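Local coordinates for serine proteinase inhibitor 1 (Myxoma virus, PDB 6BJ5), which inhibits serine proteases as a poxviral serpin and is important for the virulence of myxoma virus, at residues 177-191 against 238-250. Sequence-based numbering, arbitrary orientation.
Sequences VRMMNKIDTLKTETF and NMRKDVCQVVMPK
Leu-186, its CB pointing away, brings CD1 back to Val-246 CG2 (3.5 Å), a branched aliphatic pair suited to the buried face that Val-246 shares with Met-180, Met-248 and Cys-244. Met-180 lies alongside Met-248, its CE 3.7 Å from the neighbour's CG; the chain bends only at the thioether (chi3 -66°), which turns the methyl onto that partner. On the other face Gln-245, extended beyond CG, sends NE2 to Asn-181 OD1 (3.1 Å) in a bond nearly straight at the hydrogen but side-on to the C=O, at 104°. Two amides suit this partly exposed face, each able to give and accept. Beneath them runs the antiparallel ladder of serpin beta-sheet C, with 177-185 as strand s3C and 243-249 as s2C; paired bonds join Lys-182 with Val-246 and Asp-184 with Cys-244. Beside residues 244-247 a parallel strand of the second chain, probably the C-terminal piece of the cleaved serpin, extends the sheet. Lys-182 NZ reaches along its own strand to Asp-184 OD2 at 2.9 Å, while His-156 accepts from NZ through its backbone O and hydrogen-bonds Asp-184 OD1 through ND1, which probably stabilises the aspartate's charge. Small Thr-188 and Cys-244 suit closely spaced segments, OG1 3.2 Å from SG. The flat Phe-191 ring meets Asn-238 CB edge-on, Glu-189 CG lies over the rim of one face, and Trp-235 and Tyr-198 also pack on it.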
loop_
_atom_site.group_PDB
_atom_site.type_symbol
_atom_site.label_atom_id
_atom_site.label_comp_id
_atom_site.label_asym_id
_atom_site.label_seq_id
_atom_site.Cartn_x
_atom_site.Cartn_y
_atom_site.Cartn_z
ATOM N N VAL A 177 -15.103 -4.719 19.379
ATOM C CA VAL A 177 -13.715 -4.658 18.974
ATOM C C VAL A 177 -12.895 -4.432 20.228
ATOM O O VAL A 177 -13.384 -3.986 21.270
ATOM C CB VAL A 177 -13.417 -3.567 17.934
ATOM C CG1 VAL A 177 -14.323 -3.725 16.713
ATOM C CG2 VAL A 177 -13.543 -2.231 18.559
ATOM N N ARG A 178 -11.628 -4.753 20.092
ATOM C CA ARG A 178 -10.613 -4.583 21.107
ATOM C C ARG A 178 -10.126 -3.143 20.989
ATOM O O ARG A 178 -9.322 -2.817 20.111
ATOM C CB ARG A 178 -9.518 -5.587 20.786
ATOM C CG ARG A 178 -8.689 -6.084 21.864
ATOM C CD ARG A 178 -9.420 -6.981 22.788
ATOM N NE ARG A 178 -8.714 -6.821 24.038
ATOM C CZ ARG A 178 -9.287 -6.450 25.165
ATOM N NH1 ARG A 178 -10.602 -6.237 25.196
ATOM N NH2 ARG A 178 -8.537 -6.294 26.244
ATOM N N MET A 179 -10.656 -2.272 21.836
ATOM C CA MET A 179 -10.318 -0.863 21.735
ATOM C C MET A 179 -9.260 -0.330 22.682
ATOM O O MET A 179 -9.351 -0.467 23.902
ATOM C CB MET A 179 -11.588 -0.011 21.862
ATOM C CG MET A 179 -11.344 1.485 21.771
ATOM S SD MET A 179 -12.860 2.449 21.922
ATOM C CE MET A 179 -13.797 1.829 20.527
ATOM N N MET A 180 -8.258 0.295 22.078
ATOM C CA MET A 180 -7.172 0.929 22.806
ATOM C C MET A 180 -7.578 2.332 23.250
ATOM O O MET A 180 -8.490 2.948 22.688
ATOM C CB MET A 180 -5.921 0.984 21.924
ATOM C CG MET A 180 -5.548 -0.350 21.315
ATOM S SD MET A 180 -4.002 -0.248 20.388
ATOM C CE MET A 180 -4.403 0.841 19.001
ATOM N N ASN A 181 -6.903 2.832 24.288
ATOM C CA ASN A 181 -7.301 4.100 24.888
ATOM C C ASN A 181 -6.090 4.742 25.549
ATOM O O ASN A 181 -5.407 4.095 26.352
ATOM C CB ASN A 181 -8.416 3.883 25.915
ATOM C CG ASN A 181 -8.905 5.182 26.560
ATOM O OD1 ASN A 181 -8.432 6.279 26.258
ATOM N ND2 ASN A 181 -9.860 5.047 27.467
ATOM N N LYS A 182 -5.812 5.998 25.197
ATOM C CA LYS A 182 -4.704 6.713 25.830
ATOM C C LYS A 182 -4.936 8.223 25.788
ATOM O O LYS A 182 -5.755 8.742 25.010
ATOM C CB LYS A 182 -3.358 6.383 25.168
ATOM C CG LYS A 182 -3.065 7.246 23.909
ATOM C CD LYS A 182 -1.716 6.891 23.317
ATOM C CE LYS A 182 -1.608 7.286 21.870
ATOM N NZ LYS A 182 -0.167 7.506 21.530
ATOM N N ILE A 183 -4.178 8.925 26.631
ATOM C CA ILE A 183 -4.081 10.380 26.578
ATOM C C ILE A 183 -2.706 10.737 26.045
ATOM O O ILE A 183 -1.699 10.122 26.426
ATOM C CB ILE A 183 -4.332 11.037 27.946
ATOM C CG1 ILE A 183 -5.822 10.962 28.297
ATOM C CG2 ILE A 183 -3.840 12.470 27.937
ATOM C CD1 ILE A 183 -6.124 11.260 29.750
ATOM N N ASP A 184 -2.676 11.681 25.110
ATOM C CA ASP A 184 -1.440 12.034 24.430
ATOM C C ASP A 184 -1.675 13.391 23.784
ATOM O O ASP A 184 -2.820 13.763 23.493
ATOM C CB ASP A 184 -1.064 10.949 23.400
ATOM C CG ASP A 184 0.364 11.053 22.896
ATOM O OD1 ASP A 184 1.024 12.072 23.171
ATOM O OD2 ASP A 184 0.820 10.095 22.225
ATOM N N THR A 185 -0.583 14.135 23.585
ATOM C CA THR A 185 -0.589 15.394 22.837
ATOM C C THR A 185 -0.048 15.177 21.433
ATOM O O THR A 185 1.102 14.740 21.255
ATOM C CB THR A 185 0.146 16.528 23.563
ATOM O OG1 THR A 185 -0.124 16.488 24.972
ATOM C CG2 THR A 185 -0.107 17.894 22.928
ATOM N N LEU A 186 -0.895 15.515 20.455
ATOM C CA LEU A 186 -0.805 15.138 19.058
ATOM C C LEU A 186 -1.402 16.253 18.208
ATOM O O LEU A 186 -2.298 16.971 18.657
ATOM C CB LEU A 186 -1.623 13.877 18.796
ATOM C CG LEU A 186 -1.497 12.677 19.718
ATOM C CD1 LEU A 186 -2.675 11.732 19.432
ATOM C CD2 LEU A 186 -0.132 11.982 19.575
ATOM N N LYS A 187 -0.975 16.332 16.950
ATOM C CA LYS A 187 -1.601 17.271 16.024
ATOM C C LYS A 187 -2.979 16.747 15.614
ATOM O O LYS A 187 -3.148 15.547 15.371
ATOM C CB LYS A 187 -0.691 17.503 14.803
ATOM C CG LYS A 187 0.682 18.103 15.173
ATOM C CD LYS A 187 1.573 18.419 13.972
ATOM C CE LYS A 187 3.055 18.382 14.361
ATOM N NZ LYS A 187 3.956 18.470 13.182
ATOM N N THR A 188 -3.970 17.646 15.557
ATOM C CA THR A 188 -5.353 17.279 15.260
ATOM C C THR A 188 -6.050 18.493 14.671
ATOM O O THR A 188 -5.554 19.617 14.774
ATOM C CB THR A 188 -6.133 16.859 16.521
ATOM O OG1 THR A 188 -5.279 16.191 17.445
ATOM C CG2 THR A 188 -7.306 15.947 16.168
ATOM N N GLU A 189 -7.229 18.259 14.085
ATOM C CA GLU A 189 -8.101 19.337 13.638
ATOM C C GLU A 189 -9.341 18.700 13.036
ATOM O O GLU A 189 -9.333 17.515 12.698
ATOM C CB GLU A 189 -7.418 20.299 12.626
ATOM C CG GLU A 189 -8.328 21.410 12.086
ATOM C CD GLU A 189 -8.721 22.437 13.154
ATOM O OE1 GLU A 189 -8.117 22.435 14.246
ATOM O OE2 GLU A 189 -9.660 23.226 12.914
ATOM N N THR A 190 -10.420 19.485 12.966
ATOM C CA THR A 190 -11.664 19.149 12.284
ATOM C C THR A 190 -11.721 19.830 10.917
ATOM O O THR A 190 -11.023 20.816 10.662
ATOM C CB THR A 190 -12.878 19.572 13.114
ATOM O OG1 THR A 190 -12.789 20.971 13.414
ATOM C CG2 THR A 190 -12.943 18.765 14.415
ATOM N N PHE A 191 -12.549 19.272 10.026
ATOM C CA PHE A 191 -12.613 19.677 8.623
ATOM C C PHE A 191 -14.021 19.382 8.092
ATOM O O PHE A 191 -14.812 18.696 8.750
ATOM C CB PHE A 191 -11.534 18.939 7.801
ATOM C CG PHE A 191 -10.098 19.148 8.291
ATOM C CD1 PHE A 191 -9.326 20.196 7.808
ATOM C CD2 PHE A 191 -9.512 18.262 9.196
ATOM C CE1 PHE A 191 -8.026 20.378 8.234
ATOM C CE2 PHE A 191 -8.194 18.438 9.633
ATOM C CZ PHE A 191 -7.457 19.495 9.143
ATOM N N ASN A 238 -2.821 22.162 8.413
ATOM C CA ASN A 238 -3.886 22.695 9.251
ATOM C C ASN A 238 -4.152 21.904 10.529
ATOM O O ASN A 238 -5.024 22.306 11.306
ATOM C CB ASN A 238 -5.178 22.827 8.447
ATOM C CG ASN A 238 -5.132 23.983 7.479
ATOM O OD1 ASN A 238 -4.088 24.292 6.900
ATOM N ND2 ASN A 238 -6.256 24.680 7.351
ATOM N N MET A 239 -3.464 20.791 10.770
ATOM C CA MET A 239 -3.580 20.144 12.070
ATOM C C MET A 239 -2.764 20.937 13.073
ATOM O O MET A 239 -1.674 21.420 12.760
ATOM C CB MET A 239 -3.102 18.690 12.043
ATOM C CG MET A 239 -3.929 17.755 11.185
ATOM S SD MET A 239 -3.278 16.080 11.291
ATOM C CE MET A 239 -1.627 16.258 10.616
ATOM N N ARG A 240 -3.312 21.093 14.275
ATOM C CA ARG A 240 -2.693 21.881 15.332
ATOM C C ARG A 240 -2.529 21.008 16.565
ATOM O O ARG A 240 -3.412 20.201 16.877
ATOM C CB ARG A 240 -3.543 23.120 15.665
ATOM C CG ARG A 240 -4.163 23.790 14.451
ATOM C CD ARG A 240 -3.605 25.188 14.229
ATOM N NE ARG A 240 -2.144 25.222 14.143
ATOM C CZ ARG A 240 -1.450 25.022 13.027
ATOM N NH1 ARG A 240 -2.078 24.756 11.892
ATOM N NH2 ARG A 240 -0.126 25.085 13.052
ATOM N N LYS A 241 -1.403 21.166 17.260
ATOM C CA LYS A 241 -1.180 20.392 18.467
ATOM C C LYS A 241 -2.278 20.689 19.506
ATOM O O LYS A 241 -2.984 21.702 19.435
ATOM C CB LYS A 241 0.219 20.668 19.011
ATOM C CG LYS A 241 0.619 19.704 20.110
ATOM C CD LYS A 241 2.011 19.937 20.683
ATOM C CE LYS A 241 3.070 19.074 20.024
ATOM N NZ LYS A 241 4.376 19.185 20.748
ATOM N N ASP A 242 -2.444 19.763 20.458
ATOM C CA ASP A 242 -3.586 19.704 21.376
ATOM C C ASP A 242 -3.429 18.449 22.236
ATOM O O ASP A 242 -2.817 17.469 21.810
ATOM C CB ASP A 242 -4.900 19.671 20.573
ATOM C CG ASP A 242 -6.146 19.660 21.439
ATOM O OD1 ASP A 242 -7.104 20.364 21.072
ATOM O OD2 ASP A 242 -6.203 18.942 22.457
ATOM N N VAL A 243 -3.982 18.484 23.450
ATOM C CA VAL A 243 -4.018 17.313 24.330
ATOM C C VAL A 243 -5.199 16.436 23.935
ATOM O O VAL A 243 -6.351 16.886 23.939
ATOM C CB VAL A 243 -4.118 17.742 25.801
ATOM C CG1 VAL A 243 -4.381 16.543 26.701
ATOM C CG2 VAL A 243 -2.861 18.460 26.217
ATOM N N CYS A 244 -4.943 15.174 23.628
ATOM C CA CYS A 244 -6.020 14.346 23.119
ATOM C C CYS A 244 -6.193 13.071 23.915
ATOM O O CYS A 244 -5.253 12.557 24.541
ATOM C CB CYS A 244 -5.810 13.919 21.654
ATOM S SG CYS A 244 -5.678 15.203 20.446
ATOM N N GLN A 245 -7.429 12.579 23.850
ATOM C CA GLN A 245 -7.785 11.209 24.169
ATOM C C GLN A 245 -8.013 10.494 22.841
ATOM O O GLN A 245 -8.876 10.900 22.048
ATOM C CB GLN A 245 -9.032 11.127 25.058
ATOM C CG GLN A 245 -9.182 9.731 25.694
ATOM C CD GLN A 245 -10.521 9.480 26.379
ATOM O OE1 GLN A 245 -11.401 10.335 26.387
ATOM N NE2 GLN A 245 -10.681 8.282 26.942
ATOM N N VAL A 246 -7.233 9.444 22.600
ATOM C CA VAL A 246 -7.348 8.614 21.407
ATOM C C VAL A 246 -7.938 7.276 21.824
ATOM O O VAL A 246 -7.375 6.582 22.679
ATOM C CB VAL A 246 -5.985 8.438 20.726
ATOM C CG1 VAL A 246 -6.085 7.569 19.499
ATOM C CG2 VAL A 246 -5.411 9.791 20.399
ATOM N N VAL A 247 -9.093 6.940 21.264
ATOM C CA VAL A 247 -9.759 5.666 21.500
ATOM C C VAL A 247 -9.869 4.984 20.134
ATOM O O VAL A 247 -10.693 5.374 19.298
ATOM C CB VAL A 247 -11.129 5.859 22.150
ATOM C CG1 VAL A 247 -11.829 4.517 22.358
ATOM C CG2 VAL A 247 -11.003 6.653 23.451
ATOM N N MET A 248 -9.022 4.001 19.866
ATOM C CA MET A 248 -9.053 3.394 18.547
ATOM C C MET A 248 -8.827 1.908 18.675
ATOM O O MET A 248 -8.165 1.446 19.622
ATOM C CB MET A 248 -8.000 4.031 17.624
ATOM C CG MET A 248 -6.595 3.574 17.897
ATOM S SD MET A 248 -5.420 4.256 16.716
ATOM C CE MET A 248 -6.018 3.617 15.167
ATOM N N PRO A 249 -9.370 1.105 17.760
ATOM C CA PRO A 249 -9.256 -0.348 17.854
ATOM C C PRO A 249 -7.880 -0.848 17.470
ATOM O O PRO A 249 -7.218 -0.292 16.597
ATOM C CB PRO A 249 -10.266 -0.874 16.822
ATOM C CG PRO A 249 -10.936 0.347 16.223
ATOM C CD PRO A 249 -10.044 1.510 16.515
ATOM N N LYS A 250 -7.461 -1.923 18.125
ATOM C CA LYS A 250 -6.496 -2.808 17.506
ATOM C C LYS A 250 -7.088 -3.341 16.207
ATOM O O LYS A 250 -8.303 -3.558 16.098
ATOM C CB LYS A 250 -6.168 -3.993 18.420
ATOM C CG LYS A 250 -5.482 -3.614 19.673
ATOM C CD LYS A 250 -5.366 -4.803 20.597
ATOM C CE LYS A 250 -4.405 -5.795 20.030
ATOM N NZ LYS A 250 -4.043 -6.809 21.038
#